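Local coordinates for glutaredoxin related protein (Sulfolobus solfataricus, PDB 4MNN), which probably acts as a thiol-disulfide oxidoreductase, an atypical protein disulfide oxidoreductase of the glutaredoxin family built on thioredoxin folds, at residues E9-I14 against H31-Y36. Sequence-based numbering, arbitrary orientation.
Sequences EYLNAI and HEFKNY
Leu11 meets both aromatic residues of 31-36 through carbon atoms of its side chain. Its CB lies 3.7 Å from Tyr36 CB, so the two side chains touch at their roots, while its CD1 methyl, carried outward by an extended chi2 of -174°, meets the Phe33 ring obliquely, 3.6 Å from Phe33 CD2. Phe33, itself buried, also packs on Ile7 of helix 4-11, on Phe74 and Leu75 of helix 71-83, and on Val39 of strand 38-41. Within the thioredoxin-like N-terminal half of the chain, the C-terminal part of helix 4-11 and the residues after it pack here on the end of helix 27-33 and the turn leading to edge strand 38-41. Asn12 meets the Tyr36 ring by van der Waals contact of its backbone and amide. CD2 of the Tyr36 ring approaches Asn12 CA at 3.5 Å, and Asn12 OD1 comes within 3.6 Å of Tyr36 CE2. With Asn12 CG anti to the backbone N (chi1 -169°), the amide crosses the ring obliquely, the two planes 74° apart. An alanine in place of Tyr36 would probably open a gap beside Leu11 and Asn12 and let the Asn12 amide turn more freely. Asn35 CB lies over one face of the Tyr36 ring, offset toward its rim.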
loop_
_atom_site.group_PDB
_atom_site.type_symbol
_atom_site.label_atom_id
_atom_site.label_comp_id
_atom_site.label_asym_id
_atom_site.label_seq_id
_atom_site.Cartn_x
_atom_site.Cartn_y
_atom_site.Cartn_z
ATOM N N GLU A 9 14.899 -11.812 -1.926
ATOM C CA GLU A 9 14.505 -12.744 -0.898
ATOM C C GLU A 9 13.007 -12.810 -0.700
ATOM O O GLU A 9 12.457 -13.883 -0.408
ATOM C CB GLU A 9 15.225 -12.419 0.399
ATOM C CG GLU A 9 16.706 -12.811 0.336
ATOM C CD GLU A 9 16.903 -14.304 0.112
ATOM O OE1 GLU A 9 17.550 -14.683 -0.888
ATOM O OE2 GLU A 9 16.400 -15.099 0.934
ATOM N N TYR A 10 12.341 -11.682 -0.891
ATOM C CA TYR A 10 10.896 -11.675 -0.736
ATOM C C TYR A 10 10.148 -12.073 -1.983
ATOM O O TYR A 10 9.157 -12.778 -1.906
ATOM C CB TYR A 10 10.390 -10.287 -0.334
ATOM C CG TYR A 10 10.467 -10.029 1.146
ATOM C CD1 TYR A 10 11.670 -9.709 1.751
ATOM C CD2 TYR A 10 9.325 -10.158 1.958
ATOM C CE1 TYR A 10 11.758 -9.525 3.133
ATOM C CE2 TYR A 10 9.403 -9.974 3.337
ATOM C CZ TYR A 10 10.625 -9.660 3.916
ATOM O OH TYR A 10 10.708 -9.494 5.285
ATOM N N LEU A 11 10.646 -11.648 -3.139
ATOM C CA LEU A 11 9.911 -11.872 -4.366
ATOM C C LEU A 11 10.285 -13.008 -5.283
ATOM O O LEU A 11 9.445 -13.474 -6.067
ATOM C CB LEU A 11 9.902 -10.575 -5.156
ATOM C CG LEU A 11 9.431 -9.361 -4.337
ATOM C CD1 LEU A 11 9.311 -8.158 -5.260
ATOM C CD2 LEU A 11 8.083 -9.653 -3.654
ATOM N N ASN A 12 11.523 -13.467 -5.193
ATOM C CA ASN A 12 11.950 -14.527 -6.088
ATOM C C ASN A 12 11.025 -15.744 -6.083
ATOM O O ASN A 12 10.810 -16.326 -7.127
ATOM C CB ASN A 12 13.396 -14.959 -5.790
ATOM C CG ASN A 12 13.958 -15.867 -6.875
ATOM O OD1 ASN A 12 13.712 -15.652 -8.072
ATOM N ND2 ASN A 12 14.724 -16.877 -6.470
ATOM N N ALA A 13 10.466 -16.115 -4.942
ATOM C CA ALA A 13 9.586 -17.289 -4.896
ATOM C C ALA A 13 8.239 -17.010 -5.571
ATOM O O ALA A 13 7.783 -17.777 -6.447
ATOM C CB ALA A 13 9.359 -17.718 -3.453
ATOM N N ILE A 14 7.620 -15.896 -5.179
ATOM C CA ILE A 14 6.315 -15.546 -5.715
ATOM C C ILE A 14 6.337 -15.275 -7.202
ATOM O O ILE A 14 5.344 -14.815 -7.762
ATOM C CB ILE A 14 5.704 -14.328 -4.984
ATOM C CG1 ILE A 14 6.465 -13.062 -5.346
ATOM C CG2 ILE A 14 5.718 -14.567 -3.468
ATOM C CD1 ILE A 14 5.767 -11.810 -4.928
ATOM N N HIS A 31 12.619 -1.063 -11.291
ATOM C CA HIS A 31 13.311 -1.763 -12.389
ATOM C C HIS A 31 13.797 -3.128 -11.825
ATOM O O HIS A 31 13.737 -4.155 -12.502
ATOM C CB HIS A 31 14.500 -0.913 -12.865
ATOM C CG HIS A 31 15.287 -1.515 -13.994
ATOM N ND1 HIS A 31 16.287 -2.430 -13.793
ATOM C CD2 HIS A 31 15.220 -1.317 -15.337
ATOM C CE1 HIS A 31 16.808 -2.786 -14.956
ATOM N NE2 HIS A 31 16.174 -2.123 -15.909
ATOM N N GLU A 32 14.253 -3.134 -10.578
ATOM C CA GLU A 32 14.714 -4.377 -9.936
ATOM C C GLU A 32 13.549 -5.360 -9.694
ATOM O O GLU A 32 13.719 -6.582 -9.802
ATOM C CB GLU A 32 15.383 -4.051 -8.584
ATOM C CG GLU A 32 16.133 -5.215 -7.913
ATOM C CD GLU A 32 17.292 -5.730 -8.762
ATOM O OE1 GLU A 32 17.684 -5.034 -9.717
ATOM O OE2 GLU A 32 17.819 -6.829 -8.471
ATOM N N PHE A 33 12.367 -4.835 -9.373
ATOM C CA PHE A 33 11.188 -5.695 -9.127
ATOM C C PHE A 33 10.820 -6.474 -10.384
ATOM O O PHE A 33 10.276 -7.572 -10.330
ATOM C CB PHE A 33 9.972 -4.838 -8.728
ATOM C CG PHE A 33 9.988 -4.356 -7.308
ATOM C CD1 PHE A 33 10.968 -3.478 -6.849
ATOM C CD2 PHE A 33 9.007 -4.776 -6.425
ATOM C CE1 PHE A 33 10.968 -3.018 -5.547
ATOM C CE2 PHE A 33 9.001 -4.308 -5.084
ATOM C CZ PHE A 33 9.984 -3.432 -4.652
ATOM N N LYS A 34 11.085 -5.870 -11.530
ATOM C CA LYS A 34 10.768 -6.464 -12.806
ATOM C C LYS A 34 11.440 -7.828 -12.985
ATOM O O LYS A 34 10.979 -8.670 -13.760
ATOM C CB LYS A 34 11.195 -5.483 -13.912
ATOM C CG LYS A 34 10.204 -5.318 -15.020
ATOM C CD LYS A 34 10.677 -4.267 -15.996
ATOM C CE LYS A 34 9.978 -4.424 -17.340
ATOM N NZ LYS A 34 8.502 -4.344 -17.171
ATOM N N ASN A 35 12.511 -8.069 -12.228
ATOM C CA ASN A 35 13.215 -9.335 -12.342
ATOM C C ASN A 35 12.344 -10.423 -11.762
ATOM O O ASN A 35 12.519 -11.591 -12.089
ATOM C CB ASN A 35 14.571 -9.310 -11.596
ATOM C CG ASN A 35 15.477 -8.173 -12.039
ATOM O OD1 ASN A 35 15.584 -7.857 -13.228
ATOM N ND2 ASN A 35 16.147 -7.553 -11.082
ATOM N N TYR A 36 11.363 -10.046 -10.933
ATOM C CA TYR A 36 10.498 -11.021 -10.272
ATOM C C TYR A 36 9.007 -10.971 -10.509
ATOM O O TYR A 36 8.344 -11.997 -10.391
ATOM C CB TYR A 36 10.710 -10.982 -8.737
ATOM C CG TYR A 36 12.161 -10.952 -8.358
ATOM C CD1 TYR A 36 12.792 -9.761 -8.044
ATOM C CD2 TYR A 36 12.940 -12.100 -8.461
ATOM C CE1 TYR A 36 14.159 -9.703 -7.859
ATOM C CE2 TYR A 36 14.307 -12.058 -8.278
ATOM C CZ TYR A 36 14.916 -10.865 -7.985
ATOM O OH TYR A 36 16.289 -10.816 -7.848
#